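Local coordinates for protein superoxide dismutase [Mn/Fe] (PDB 3AK2) that catalyses the dismutation of superoxide to oxygen and hydrogen peroxide, probably with either manganese or iron as its metal cofactor, at residues Y14-L19 with I27-H32; K34-Y39 with A74-H79; N85-G90 with V189-D194. All coordinates share one frame; numbering follows the deposited sequence.

In the fold
Contacts 1 and 2 share helix 25-54, and contact 2 follows contact 1 along it. Backbone bonds probably join the two where the helix passes from His31 to His36. Each brings one histidine to the same manganese, His31 in contact 1 and His79 in contact 2. Contact 2 is buried and consists of helix packing through aromatic rings. Contact 1 is only partly buried and lays a loop on the helix, with a lysine at its outer side. Contact 3 is also buried, but it joins the alpha-hairpin part to the C-terminal part mainly through backbone bonds. It packs against the loop of contact 1, where Tyr14 and Leu19 meet Met86 and Ala87.

Contact 1: residues Y14-L19 with I27-H32; sequences YNYNAL and IMKLHH. With MN (manganese (II) ion), chain E.
Tyr16 makes the polar contact. Its OH is hydrogen-bonded to His32 ND1 at 2.8 Å. The hydroxyl arrives at the edge of the imidazole, in its plane. The two rings meet rim to rim, with planes at 52°. His32 NE2 is bonded to the carbonyl of Pro10, so both ring nitrogens are engaged. The second kind of contact is over the ring face. Lys29 CA sits 3.8 Å from the centroid of the Tyr16 ring, a CH-pi contact. The lysine chain then runs across the ring, and its NZ is held by Gln33. The third kind is apolar. Met28 is bent at chi2 (-57°) and chi3 (-62°), which brings CE 3.8 Å from CE1 at the edge of the Tyr14 ring. The same CE lies 3.8 Å from Leu19 CD1, while Leu19 CD2 of the same loop lies over a face of the Tyr14 ring. Tyr14 OH is bonded to Trp83 O. On another side of the helix, His31 NE2 binds the manganese at 2.2 Å, with His79, Asp165, His169 and a water. The loop is probably held to helix 25-54 of the alpha-hairpin domain of iron/manganese superoxide dismutases by one directional bond and apolar packing on Met28.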
ATOM      1  N   TYR A  14      27.928  -1.303  18.999  1.00 14.18           N
ATOM      2  CA  TYR A  14      28.529  -2.517  19.562  1.00 14.04           C
ATOM      3  C   TYR A  14      29.020  -3.356  18.390  1.00 13.83           C
ATOM      4  O   TYR A  14      28.685  -3.069  17.235  1.00 13.53           O
ATOM      5  CB  TYR A  14      27.490  -3.301  20.384  1.00 13.88           C
ATOM      6  CG  TYR A  14      26.104  -3.216  19.781  1.00 13.50           C
ATOM      7  CD1 TYR A  14      25.786  -3.918  18.616  1.00 13.70           C
ATOM      8  CD2 TYR A  14      25.127  -2.402  20.347  1.00 13.58           C
ATOM      9  CE1 TYR A  14      24.527  -3.819  18.036  1.00 13.50           C
ATOM     10  CE2 TYR A  14      23.860  -2.299  19.776  1.00 13.10           C
ATOM     11  CZ  TYR A  14      23.572  -3.008  18.622  1.00 13.22           C
ATOM     12  OH  TYR A  14      22.327  -2.908  18.042  1.00 12.51           O
ATOM     13  N   ASN A  15      29.814  -4.385  18.676  1.00 13.58           N
ATOM     14  CA  ASN A  15      30.303  -5.289  17.640  1.00 13.47           C
ATOM     15  C   ASN A  15      29.194  -6.187  17.087  1.00 13.58           C
ATOM     16  O   ASN A  15      28.142  -6.341  17.712  1.00 13.53           O
ATOM     17  CB  ASN A  15      31.473  -6.129  18.168  1.00 13.39           C
ATOM     18  CG  ASN A  15      32.786  -5.349  18.241  1.00 13.85           C
ATOM     19  OD1 ASN A  15      33.763  -5.825  18.831  1.00 15.38           O
ATOM     20  ND2 ASN A  15      32.823  -4.167  17.642  1.00 12.86           N
ATOM     21  N   TYR A  16      29.436  -6.782  15.919  1.00 13.34           N
ATOM     22  CA  TYR A  16      28.426  -7.610  15.254  1.00 13.47           C
ATOM     23  C   TYR A  16      27.958  -8.814  16.077  1.00 13.57           C
ATOM     24  O   TYR A  16      26.807  -9.233  15.957  1.00 13.14           O
ATOM     25  CB  TYR A  16      28.900  -8.058  13.867  1.00 13.52           C
ATOM     26  CG  TYR A  16      29.001  -6.938  12.849  1.00 13.40           C
ATOM     27  CD1 TYR A  16      27.906  -6.119  12.568  1.00 13.50           C
ATOM     28  CD2 TYR A  16      30.187  -6.706  12.155  1.00 13.91           C
ATOM     29  CE1 TYR A  16      27.996  -5.090  11.630  1.00 14.36           C
ATOM     30  CE2 TYR A  16      30.284  -5.680  11.211  1.00 14.25           C
ATOM     31  CZ  TYR A  16      29.183  -4.880  10.955  1.00 14.30           C
ATOM     32  OH  TYR A  16      29.273  -3.864  10.031  1.00 15.12           O
ATOM     33  N   ASN A  17      28.841  -9.373  16.904  1.00 13.70           N
ATOM     34  CA  ASN A  17      28.480 -10.530  17.731  1.00 14.39           C
ATOM     35  C   ASN A  17      27.980 -10.168  19.134  1.00 14.25           C
ATOM     36  O   ASN A  17      27.744 -11.051  19.962  1.00 14.26           O
ATOM     37  CB  ASN A  17      29.643 -11.535  17.807  1.00 14.86           C
ATOM     38  CG  ASN A  17      30.819 -11.028  18.629  1.00 15.87           C
ATOM     39  OD1 ASN A  17      30.843  -9.886  19.090  1.00 16.69           O
ATOM     40  ND2 ASN A  17      31.810 -11.892  18.816  1.00 17.92           N
ATOM     41  N   ALA A  18      27.798  -8.876  19.388  1.00 14.29           N
ATOM     42  CA  ALA A  18      27.511  -8.401  20.744  1.00 14.28           C
ATOM     43  C   ALA A  18      26.095  -8.688  21.241  1.00 14.35           C
ATOM     44  O   ALA A  18      25.830  -8.574  22.437  1.00 14.61           O
ATOM     45  CB  ALA A  18      27.822  -6.922  20.864  1.00 14.71           C
ATOM     46  N   LEU A  19      25.192  -9.057  20.334  1.00 13.98           N
ATOM     47  CA  LEU A  19      23.806  -9.339  20.719  1.00 14.19           C
ATOM     48  C   LEU A  19      23.498 -10.830  20.828  1.00 14.57           C
ATOM     49  O   LEU A  19      22.346 -11.230  21.024  1.00 14.34           O
ATOM     50  CB  LEU A  19      22.819  -8.641  19.775  1.00 13.87           C
ATOM     51  CG  LEU A  19      22.930  -7.116  19.666  1.00 13.94           C
ATOM     52  CD1 LEU A  19      21.747  -6.567  18.886  1.00 13.22           C
ATOM     53  CD2 LEU A  19      23.034  -6.420  21.023  1.00 14.03           C
ATOM     54  N   ILE A  27      23.676 -12.304  11.036  1.00 12.31           N
ATOM     55  CA  ILE A  27      22.541 -11.411  10.798  1.00 12.05           C
ATOM     56  C   ILE A  27      22.945  -9.957  11.006  1.00 12.31           C
ATOM     57  O   ILE A  27      22.722  -9.122  10.138  1.00 12.26           O
ATOM     58  CB  ILE A  27      21.326 -11.750  11.677  1.00 11.84           C
ATOM     59  CG1 ILE A  27      20.697 -13.067  11.214  1.00 12.25           C
ATOM     60  CG2 ILE A  27      20.294 -10.610  11.633  1.00 11.73           C
ATOM     61  CD1 ILE A  27      19.599 -13.586  12.121  1.00 13.36           C
ATOM     62  N   MET A  28      23.559  -9.656  12.144  1.00 11.84           N
ATOM     63  CA  MET A  28      23.937  -8.281  12.435  1.00 12.06           C
ATOM     64  C   MET A  28      24.822  -7.703  11.335  1.00 12.17           C
ATOM     65  O   MET A  28      24.629  -6.559  10.915  1.00 11.91           O
ATOM     66  CB  MET A  28      24.634  -8.175  13.790  1.00 11.98           C
ATOM     67  CG  MET A  28      23.775  -8.562  14.989  1.00 12.62           C
ATOM     68  SD  MET A  28      22.244  -7.623  15.146  1.00 11.92           S
ATOM     69  CE  MET A  28      22.852  -5.949  15.351  1.00 13.73           C
ATOM     70  N   LYS A  29      25.777  -8.501  10.858  1.00 12.01           N
ATOM     71  CA  LYS A  29      26.707  -8.057   9.820  1.00 12.37           C
ATOM     72  C   LYS A  29      26.013  -7.794   8.480  1.00 12.18           C
ATOM     73  O   LYS A  29      26.173  -6.720   7.900  1.00 12.14           O
ATOM     74  CB  LYS A  29      27.859  -9.054   9.655  1.00 12.85           C
ATOM     75  CG  LYS A  29      28.967  -8.568   8.734  1.00 15.17           C
ATOM     76  CD  LYS A  29      30.201  -9.453   8.836  1.00 18.64           C
ATOM     77  CE  LYS A  29      31.365  -8.870   8.051  1.00 20.42           C
ATOM     78  NZ  LYS A  29      31.886  -7.620   8.671  1.00 22.59           N
ATOM     79  N   LEU A  30      25.250  -8.765   7.987  1.00 11.84           N
ATOM     80  CA  LEU A  30      24.510  -8.580   6.739  1.00 11.48           C
ATOM     81  C   LEU A  30      23.506  -7.444   6.862  1.00 10.97           C
ATOM     82  O   LEU A  30      23.331  -6.654   5.940  1.00 10.51           O
ATOM     83  CB  LEU A  30      23.772  -9.860   6.346  1.00 11.96           C
ATOM     84  CG  LEU A  30      24.611 -11.066   5.927  1.00 12.44           C
ATOM     85  CD1 LEU A  30      23.742 -12.309   5.909  1.00 13.36           C
ATOM     86  CD2 LEU A  30      25.241 -10.840   4.559  1.00 14.55           C
ATOM     87  N   HIS A  31      22.845  -7.372   8.008  1.00 10.58           N
ATOM     88  CA  HIS A  31      21.776  -6.410   8.213  1.00 10.35           C
ATOM     89  C   HIS A  31      22.306  -4.985   8.101  1.00 10.68           C
ATOM     90  O   HIS A  31      21.683  -4.114   7.486  1.00 10.82           O
ATOM     91  CB  HIS A  31      21.155  -6.631   9.585  1.00 10.55           C
ATOM     92  CG  HIS A  31      19.773  -6.081   9.717  1.00  9.63           C
ATOM     93  ND1 HIS A  31      19.001  -6.280  10.841  1.00  9.79           N
ATOM     94  CD2 HIS A  31      19.016  -5.353   8.863  1.00  9.11           C
ATOM     95  CE1 HIS A  31      17.833  -5.684  10.679  1.00  9.96           C
ATOM     96  NE2 HIS A  31      17.814  -5.121   9.483  1.00  8.77           N
ATOM     97  N   HIS A  32      23.476  -4.771   8.688  1.00 10.71           N
ATOM     98  CA  HIS A  32      24.111  -3.471   8.720  1.00 10.98           C
ATOM     99  C   HIS A  32      24.796  -3.160   7.393  1.00 11.17           C
ATOM    100  O   HIS A  32      24.531  -2.124   6.775  1.00 11.08           O
ATOM    101  CB  HIS A  32      25.121  -3.449   9.867  1.00 11.23           C
ATOM    102  CG  HIS A  32      25.822  -2.143  10.047  1.00 11.38           C
ATOM    103  ND1 HIS A  32      27.194  -2.027  10.000  1.00 11.95           N
ATOM    104  CD2 HIS A  32      25.345  -0.898  10.287  1.00 12.10           C
ATOM    105  CE1 HIS A  32      27.532  -0.766  10.202  1.00 12.47           C
ATOM    106  NE2 HIS A  32      26.430  -0.062  10.380  1.00 13.11           N
TER
HETATM  107 MN    MN E 215      16.035  -4.398   8.427  1.00  9.38          MN
HETATM  108  O   HOH W   1      14.154  -3.774   7.674  1.00 14.55           O

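Contact 2: residues K34-Y39 with A74-H79; sequences KHHNTY and AGHIMH. With MN (manganese (II) ion), chain E; EDO (1,2-ethanediol), chain I.
His36 and His79 make the closely packed part. The CB of His79 lies over the centre of the His36 ring, 3.5 Å from its centroid. This CH-pi contact is 13° off the ring normal. At its edge the same ring uses NE2 to meet ND1 of His76, a hydrogen bond of 3.0 Å. His36 ND1 is bonded to Trp83 NE1. His36 CG is anti to the backbone N (chi1 -170°), which sets the ring against helix 62-82. With no side chain, Gly75 lets the Tyr39 ring lie close to its backbone. Segments 34-39 and 74-79, from the two long helices of the alpha-hairpin domain of iron/manganese superoxide dismutases, have axes 8.5 Å apart at a crossing angle of -130°. His79 NE2 binds the manganese at 2.2 Å, and His79 ND1 donates to Gly75 O at 2.7 Å, which helps to fix the ring's rotation. Tyr39 CE2 is 3.2 Å from His79 CE1, obliquely, in an aromatic cluster with His36 and His76. The outer side, with Lys34 and Thr38, is more exposed. An ethanediol, probably from the crystallisation liquor, bonds His35 ND1 and Asn177 of the second subunit. His35 NE2 is hydrogen-bonded to Tyr172 OH of that subunit.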
ATOM      1  N   LYS A  34      24.777  -4.760   4.393  1.00 11.71           N
ATOM      2  CA  LYS A  34      24.056  -4.939   3.141  1.00 12.00           C
ATOM      3  C   LYS A  34      22.752  -4.154   3.140  1.00 11.78           C
ATOM      4  O   LYS A  34      22.576  -3.241   2.334  1.00 11.97           O
ATOM      5  CB  LYS A  34      23.827  -6.428   2.842  1.00 12.39           C
ATOM      6  CG  LYS A  34      25.114  -7.258   2.741  1.00 14.09           C
ATOM      7  CD  LYS A  34      25.973  -6.823   1.554  1.00 16.65           C
ATOM      8  CE  LYS A  34      27.119  -7.792   1.291  1.00 19.06           C
ATOM      9  NZ  LYS A  34      28.236  -7.607   2.250  1.00 21.06           N
ATOM     10  N   HIS A  35      21.857  -4.472   4.065  1.00 11.18           N
ATOM     11  CA  HIS A  35      20.525  -3.871   4.040  1.00 10.72           C
ATOM     12  C   HIS A  35      20.513  -2.389   4.408  1.00 10.23           C
ATOM     13  O   HIS A  35      20.060  -1.560   3.621  1.00  9.95           O
ATOM     14  CB  HIS A  35      19.544  -4.680   4.887  1.00 11.01           C
ATOM     15  CG  HIS A  35      19.379  -6.085   4.408  1.00 11.70           C
ATOM     16  ND1 HIS A  35      18.641  -6.402   3.288  1.00 13.85           N
ATOM     17  CD2 HIS A  35      19.887  -7.253   4.866  1.00 12.75           C
ATOM     18  CE1 HIS A  35      18.686  -7.707   3.089  1.00 13.98           C
ATOM     19  NE2 HIS A  35      19.438  -8.246   4.031  1.00 13.13           N
ATOM     20  N   HIS A  36      21.023  -2.039   5.583  1.00  9.70           N
ATOM     21  CA  HIS A  36      20.988  -0.639   5.974  1.00  9.50           C
ATOM     22  C   HIS A  36      21.775   0.208   4.965  1.00  9.76           C
ATOM     23  O   HIS A  36      21.300   1.257   4.524  1.00  9.54           O
ATOM     24  CB  HIS A  36      21.489  -0.437   7.407  1.00  9.52           C
ATOM     25  CG  HIS A  36      21.258   0.947   7.938  1.00  9.32           C
ATOM     26  ND1 HIS A  36      21.562   1.305   9.234  1.00  9.71           N
ATOM     27  CD2 HIS A  36      20.758   2.061   7.350  1.00  9.44           C
ATOM     28  CE1 HIS A  36      21.267   2.580   9.418  1.00  9.19           C
ATOM     29  NE2 HIS A  36      20.778   3.063   8.289  1.00  8.94           N
ATOM     30  N   ASN A  37      22.953  -0.265   4.566  1.00 10.08           N
ATOM     31  CA  ASN A  37      23.760   0.443   3.568  1.00 10.72           C
ATOM     32  C   ASN A  37      22.989   0.722   2.280  1.00 10.70           C
ATOM     33  O   ASN A  37      23.090   1.807   1.702  1.00 10.43           O
ATOM     34  CB  ASN A  37      25.039  -0.334   3.249  1.00 11.45           C
ATOM     35  CG  ASN A  37      26.106   0.536   2.608  1.00 13.10           C
ATOM     36  OD1 ASN A  37      26.324   1.677   3.017  1.00 15.33           O
ATOM     37  ND2 ASN A  37      26.780  -0.002   1.600  1.00 16.59           N
ATOM     38  N   THR A  38      22.208  -0.259   1.841  1.00 10.85           N
ATOM     39  CA  THR A  38      21.415  -0.123   0.624  1.00 11.18           C
ATOM     40  C   THR A  38      20.390   1.008   0.741  1.00 10.64           C
ATOM     41  O   THR A  38      20.180   1.756  -0.213  1.00 10.53           O
ATOM     42  CB  THR A  38      20.755  -1.466   0.248  1.00 11.73           C
ATOM     43  OG1 THR A  38      21.775  -2.387  -0.156  1.00 13.64           O
ATOM     44  CG2 THR A  38      19.758  -1.308  -0.892  1.00 12.85           C
ATOM     45  N   TYR A  39      19.766   1.146   1.909  1.00 10.00           N
ATOM     46  CA  TYR A  39      18.790   2.224   2.093  1.00  9.80           C
ATOM     47  C   TYR A  39      19.459   3.592   2.086  1.00  9.78           C
ATOM     48  O   TYR A  39      18.943   4.544   1.493  1.00  9.57           O
ATOM     49  CB  TYR A  39      17.952   2.025   3.358  1.00  9.90           C
ATOM     50  CG  TYR A  39      17.366   0.639   3.482  1.00 10.55           C
ATOM     51  CD1 TYR A  39      16.684   0.045   2.420  1.00 11.02           C
ATOM     52  CD2 TYR A  39      17.496  -0.080   4.667  1.00 10.73           C
ATOM     53  CE1 TYR A  39      16.158  -1.238   2.537  1.00 12.43           C
ATOM     54  CE2 TYR A  39      16.979  -1.352   4.792  1.00 12.39           C
ATOM     55  CZ  TYR A  39      16.314  -1.926   3.733  1.00 12.30           C
ATOM     56  OH  TYR A  39      15.795  -3.192   3.884  1.00 15.78           O
ATOM     57  N   ALA A  74      13.029   6.202   4.803  1.00  7.73           N
ATOM     58  CA  ALA A  74      12.388   5.503   5.901  1.00  7.72           C
ATOM     59  C   ALA A  74      13.243   4.329   6.385  1.00  7.87           C
ATOM     60  O   ALA A  74      13.415   4.139   7.586  1.00  8.11           O
ATOM     61  CB  ALA A  74      11.013   5.040   5.500  1.00  7.87           C
ATOM     62  N   GLY A  75      13.778   3.531   5.464  1.00  7.84           N
ATOM     63  CA  GLY A  75      14.638   2.418   5.856  1.00  8.13           C
ATOM     64  C   GLY A  75      15.827   2.920   6.648  1.00  8.31           C
ATOM     65  O   GLY A  75      16.203   2.350   7.676  1.00  8.76           O
ATOM     66  N   HIS A  76      16.418   4.009   6.180  1.00  8.53           N
ATOM     67  CA  HIS A  76      17.561   4.590   6.852  1.00  8.74           C
ATOM     68  C   HIS A  76      17.228   5.030   8.284  1.00  8.87           C
ATOM     69  O   HIS A  76      17.878   4.593   9.236  1.00  9.18           O
ATOM     70  CB  HIS A  76      18.120   5.744   6.018  1.00  9.03           C
ATOM     71  CG  HIS A  76      19.238   6.482   6.677  1.00  8.99           C
ATOM     72  ND1 HIS A  76      20.244   5.849   7.375  1.00  9.47           N
ATOM     73  CD2 HIS A  76      19.514   7.806   6.734  1.00 10.01           C
ATOM     74  CE1 HIS A  76      21.090   6.752   7.836  1.00  9.79           C
ATOM     75  NE2 HIS A  76      20.673   7.946   7.456  1.00 10.61           N
ATOM     76  N   ILE A  77      16.217   5.875   8.453  1.00  8.59           N
ATOM     77  CA  ILE A  77      15.915   6.357   9.797  1.00  9.14           C
ATOM     78  C   ILE A  77      15.454   5.241  10.743  1.00  9.16           C
ATOM     79  O   ILE A  77      15.835   5.227  11.910  1.00  9.20           O
ATOM     80  CB  ILE A  77      14.954   7.561   9.789  1.00  9.34           C
ATOM     81  CG1 ILE A  77      15.030   8.281  11.141  1.00 10.02           C
ATOM     82  CG2 ILE A  77      13.528   7.150   9.387  1.00  9.35           C
ATOM     83  CD1 ILE A  77      14.312   9.599  11.174  1.00 11.68           C
ATOM     84  N   MET A  78      14.668   4.292  10.237  1.00  8.69           N
ATOM     85  CA  MET A  78      14.194   3.196  11.080  1.00  8.89           C
ATOM     86  C   MET A  78      15.351   2.339  11.589  1.00  8.96           C
ATOM     87  O   MET A  78      15.384   1.988  12.768  1.00  8.85           O
ATOM     88  CB  MET A  78      13.138   2.337  10.372  1.00  8.99           C
ATOM     89  CG  MET A  78      11.851   3.078  10.001  1.00  9.41           C
ATOM     90  SD  MET A  78      10.891   3.668  11.417  1.00  9.38           S
ATOM     91  CE  MET A  78      10.185   2.122  12.014  1.00 10.62           C
ATOM     92  N   HIS A  79      16.315   2.020  10.724  1.00  8.99           N
ATOM     93  CA  HIS A  79      17.486   1.254  11.178  1.00  9.57           C
ATOM     94  C   HIS A  79      18.378   2.073  12.106  1.00 10.04           C
ATOM     95  O   HIS A  79      18.962   1.535  13.045  1.00 10.45           O
ATOM     96  CB  HIS A  79      18.283   0.686  10.000  1.00  9.35           C
ATOM     97  CG  HIS A  79      17.581  -0.426   9.287  1.00  9.42           C
ATOM     98  ND1 HIS A  79      16.606  -0.198   8.338  1.00  9.24           N
ATOM     99  CD2 HIS A  79      17.692  -1.773   9.395  1.00  9.45           C
ATOM    100  CE1 HIS A  79      16.150  -1.355   7.893  1.00  9.01           C
ATOM    101  NE2 HIS A  79      16.792  -2.327   8.516  1.00  9.68           N
TER
HETATM  102 MN    MN E 215      16.035  -4.398   8.427  1.00  9.38          MN
HETATM  103  C1  EDO I 219      21.025  -5.647   0.265  1.00 31.98           C
HETATM  104  O1  EDO I 219      21.672  -6.316  -0.825  1.00 31.80           O
HETATM  105  C2  EDO I 219      19.702  -5.064  -0.226  1.00 32.27           C
HETATM  106  O2  EDO I 219      18.822  -4.873   0.889  1.00 32.53           O
HETATM  107  O   HOH W   1      14.154  -3.774   7.674  1.00 14.55           O

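Contact 3: residues N85-G90 with V189-D194; sequences NMAPPG and VVNWDD
Met86 and Val190 form a single beta bridge, flanked by two backbone hydrogen bonds: Asn191 N gives to Asn85 O at 2.7 Å, and Ala87 N to Val189 O at 2.8 Å. The first bond is almost straight (174°), but its donor stands above the carbonyl plane of Asn85. The second lies in the carbonyl plane of Val189. Met86 and Val189 lie side by side, with SD 3.9 Å from CG2. On the other branch, Val189 CG1 meets Pro89 CD at 4.1 Å. Ala87 CB packs on Asn191 CB at 3.8 Å. The bridge joins the loop after helix 62-82 to the residues leading into helix 192-205, and so the alpha-hairpin part to the C-terminal part. Asn191 is the N-cap of that helix: its OD1 accepts a weak bond from Asp194 N, and its ND2 is bonded to Pro84 O. Asp194 CG stands anti to the backbone N (chi1 179°), which carries OD2 to Asn85 ND2, 2.8 Å away, in a bent hydrogen bond that meets OD2 nearly along its C-O axis. The amide and carboxylate planes are 71° apart. OD2 also forms a salt bridge with Arg198. Replacing Asp194 by an alanine would take away the carboxylate and would probably cost Arg198 this salt bridge and Asn85 ND2 one acceptor. Asn85 also bonds strand 159-165, through Ile161 O and Val163 N.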
ATOM      1  N   ASN A  85      18.551   1.206  19.918  1.00 11.05           N
ATOM      2  CA  ASN A  85      17.437   0.626  20.676  1.00 11.17           C
ATOM      3  C   ASN A  85      17.812  -0.716  21.303  1.00 11.45           C
ATOM      4  O   ASN A  85      17.061  -1.245  22.123  1.00 11.54           O
ATOM      5  CB  ASN A  85      16.225   0.374  19.772  1.00 10.91           C
ATOM      6  CG  ASN A  85      15.271   1.564  19.656  1.00 10.80           C
ATOM      7  OD1 ASN A  85      14.319   1.493  18.880  1.00 10.46           O
ATOM      8  ND2 ASN A  85      15.495   2.633  20.421  1.00 11.40           N
ATOM      9  N   MET A  86      18.947  -1.280  20.891  1.00 11.56           N
ATOM     10  CA  MET A  86      19.427  -2.548  21.436  1.00 11.98           C
ATOM     11  C   MET A  86      20.781  -2.355  22.105  1.00 12.37           C
ATOM     12  O   MET A  86      21.461  -1.357  21.872  1.00 12.25           O
ATOM     13  CB  MET A  86      19.521  -3.618  20.345  1.00 11.92           C
ATOM     14  CG  MET A  86      18.184  -3.933  19.693  1.00 11.67           C
ATOM     15  SD  MET A  86      18.233  -5.228  18.440  1.00 11.89           S
ATOM     16  CE  MET A  86      19.207  -4.444  17.147  1.00 12.12           C
ATOM     17  N   ALA A  87      21.150  -3.312  22.950  1.00 13.09           N
ATOM     18  CA  ALA A  87      22.438  -3.297  23.636  1.00 13.84           C
ATOM     19  C   ALA A  87      22.782  -4.722  24.034  1.00 14.52           C
ATOM     20  O   ALA A  87      21.880  -5.552  24.177  1.00 14.35           O
ATOM     21  CB  ALA A  87      22.377  -2.393  24.870  1.00 13.73           C
ATOM     22  N   PRO A  88      24.087  -5.019  24.214  1.00 15.35           N
ATOM     23  CA  PRO A  88      24.477  -6.358  24.650  1.00 16.02           C
ATOM     24  C   PRO A  88      23.729  -6.750  25.923  1.00 16.72           C
ATOM     25  O   PRO A  88      23.512  -5.893  26.787  1.00 16.49           O
ATOM     26  CB  PRO A  88      25.977  -6.209  24.933  1.00 16.16           C
ATOM     27  CG  PRO A  88      26.413  -5.095  24.060  1.00 15.89           C
ATOM     28  CD  PRO A  88      25.256  -4.140  24.024  1.00 15.55           C
ATOM     29  N   PRO A  89      23.321  -8.030  26.035  1.00 17.50           N
ATOM     30  CA  PRO A  89      22.564  -8.486  27.209  1.00 18.40           C
ATOM     31  C   PRO A  89      23.235  -8.048  28.513  1.00 19.09           C
ATOM     32  O   PRO A  89      24.451  -8.186  28.659  1.00 19.52           O
ATOM     33  CB  PRO A  89      22.588 -10.010  27.079  1.00 18.58           C
ATOM     34  CG  PRO A  89      22.813 -10.277  25.632  1.00 18.07           C
ATOM     35  CD  PRO A  89      23.566  -9.115  25.066  1.00 17.63           C
ATOM     36  N   GLY A  90      22.448  -7.511  29.443  1.00 19.63           N
ATOM     37  CA  GLY A  90      22.990  -6.884  30.653  1.00 20.15           C
ATOM     38  C   GLY A  90      22.618  -5.414  30.679  1.00 20.38           C
ATOM     39  O   GLY A  90      21.715  -5.010  31.416  1.00 20.90           O
ATOM     40  N   VAL A 189      17.528  -7.909  24.585  1.00 13.59           N
ATOM     41  CA  VAL A 189      18.544  -6.946  24.148  1.00 13.42           C
ATOM     42  C   VAL A 189      18.034  -5.500  24.027  1.00 13.12           C
ATOM     43  O   VAL A 189      18.759  -4.625  23.558  1.00 13.12           O
ATOM     44  CB  VAL A 189      19.256  -7.382  22.826  1.00 13.43           C
ATOM     45  CG1 VAL A 189      19.997  -8.708  23.010  1.00 13.84           C
ATOM     46  CG2 VAL A 189      18.269  -7.462  21.656  1.00 13.67           C
ATOM     47  N   VAL A 190      16.803  -5.243  24.465  1.00 13.16           N
ATOM     48  CA  VAL A 190      16.257  -3.882  24.414  1.00 13.06           C
ATOM     49  C   VAL A 190      17.047  -2.948  25.328  1.00 13.25           C
ATOM     50  O   VAL A 190      17.252  -3.243  26.508  1.00 13.70           O
ATOM     51  CB  VAL A 190      14.754  -3.829  24.773  1.00 13.01           C
ATOM     52  CG1 VAL A 190      14.275  -2.383  24.902  1.00 12.82           C
ATOM     53  CG2 VAL A 190      13.938  -4.565  23.730  1.00 13.26           C
ATOM     54  N   ASN A 191      17.498  -1.833  24.765  1.00 13.16           N
ATOM     55  CA  ASN A 191      18.252  -0.827  25.493  1.00 13.30           C
ATOM     56  C   ASN A 191      17.311   0.226  26.072  1.00 13.65           C
ATOM     57  O   ASN A 191      17.057   1.263  25.452  1.00 13.30           O
ATOM     58  CB  ASN A 191      19.279  -0.189  24.554  1.00 13.27           C
ATOM     59  CG  ASN A 191      20.197   0.791  25.253  1.00 13.95           C
ATOM     60  OD1 ASN A 191      20.133   0.980  26.471  1.00 15.79           O
ATOM     61  ND2 ASN A 191      21.073   1.420  24.479  1.00 13.91           N
ATOM     62  N   TRP A 192      16.788  -0.042  27.266  1.00 13.84           N
ATOM     63  CA  TRP A 192      15.812   0.861  27.872  1.00 14.12           C
ATOM     64  C   TRP A 192      16.384   2.242  28.184  1.00 14.38           C
ATOM     65  O   TRP A 192      15.645   3.225  28.209  1.00 14.50           O
ATOM     66  CB  TRP A 192      15.151   0.226  29.098  1.00 14.34           C
ATOM     67  CG  TRP A 192      14.230  -0.886  28.722  1.00 14.15           C
ATOM     68  CD1 TRP A 192      14.413  -2.215  28.959  1.00 14.45           C
ATOM     69  CD2 TRP A 192      12.997  -0.772  27.997  1.00 14.22           C
ATOM     70  NE1 TRP A 192      13.365  -2.936  28.443  1.00 15.15           N
ATOM     71  CE2 TRP A 192      12.481  -2.076  27.846  1.00 14.68           C
ATOM     72  CE3 TRP A 192      12.272   0.306  27.470  1.00 14.32           C
ATOM     73  CZ2 TRP A 192      11.271  -2.335  27.193  1.00 15.04           C
ATOM     74  CZ3 TRP A 192      11.071   0.048  26.815  1.00 14.66           C
ATOM     75  CH2 TRP A 192      10.583  -1.261  26.684  1.00 14.93           C
ATOM     76  N   ASP A 193      17.696   2.322  28.397  1.00 14.52           N
ATOM     77  CA  ASP A 193      18.363   3.611  28.562  1.00 14.91           C
ATOM     78  C   ASP A 193      18.196   4.487  27.323  1.00 14.44           C
ATOM     79  O   ASP A 193      17.914   5.676  27.430  1.00 14.38           O
ATOM     80  CB  ASP A 193      19.851   3.427  28.875  1.00 15.56           C
ATOM     81  CG  ASP A 193      20.599   4.751  28.962  1.00 17.33           C
ATOM     82  OD1 ASP A 193      20.271   5.562  29.852  1.00 20.38           O
ATOM     83  OD2 ASP A 193      21.513   4.979  28.138  1.00 20.27           O
ATOM     84  N   ASP A 194      18.376   3.890  26.147  1.00 14.13           N
ATOM     85  CA  ASP A 194      18.200   4.613  24.893  1.00 13.75           C
ATOM     86  C   ASP A 194      16.748   5.054  24.728  1.00 13.32           C
ATOM     87  O   ASP A 194      16.483   6.202  24.369  1.00 12.96           O
ATOM     88  CB  ASP A 194      18.636   3.747  23.712  1.00 13.97           C
ATOM     89  CG  ASP A 194      18.461   4.448  22.381  1.00 14.38           C
ATOM     90  OD1 ASP A 194      19.330   5.264  22.008  1.00 13.98           O
ATOM     91  OD2 ASP A 194      17.449   4.174  21.707  1.00 14.58           O
TER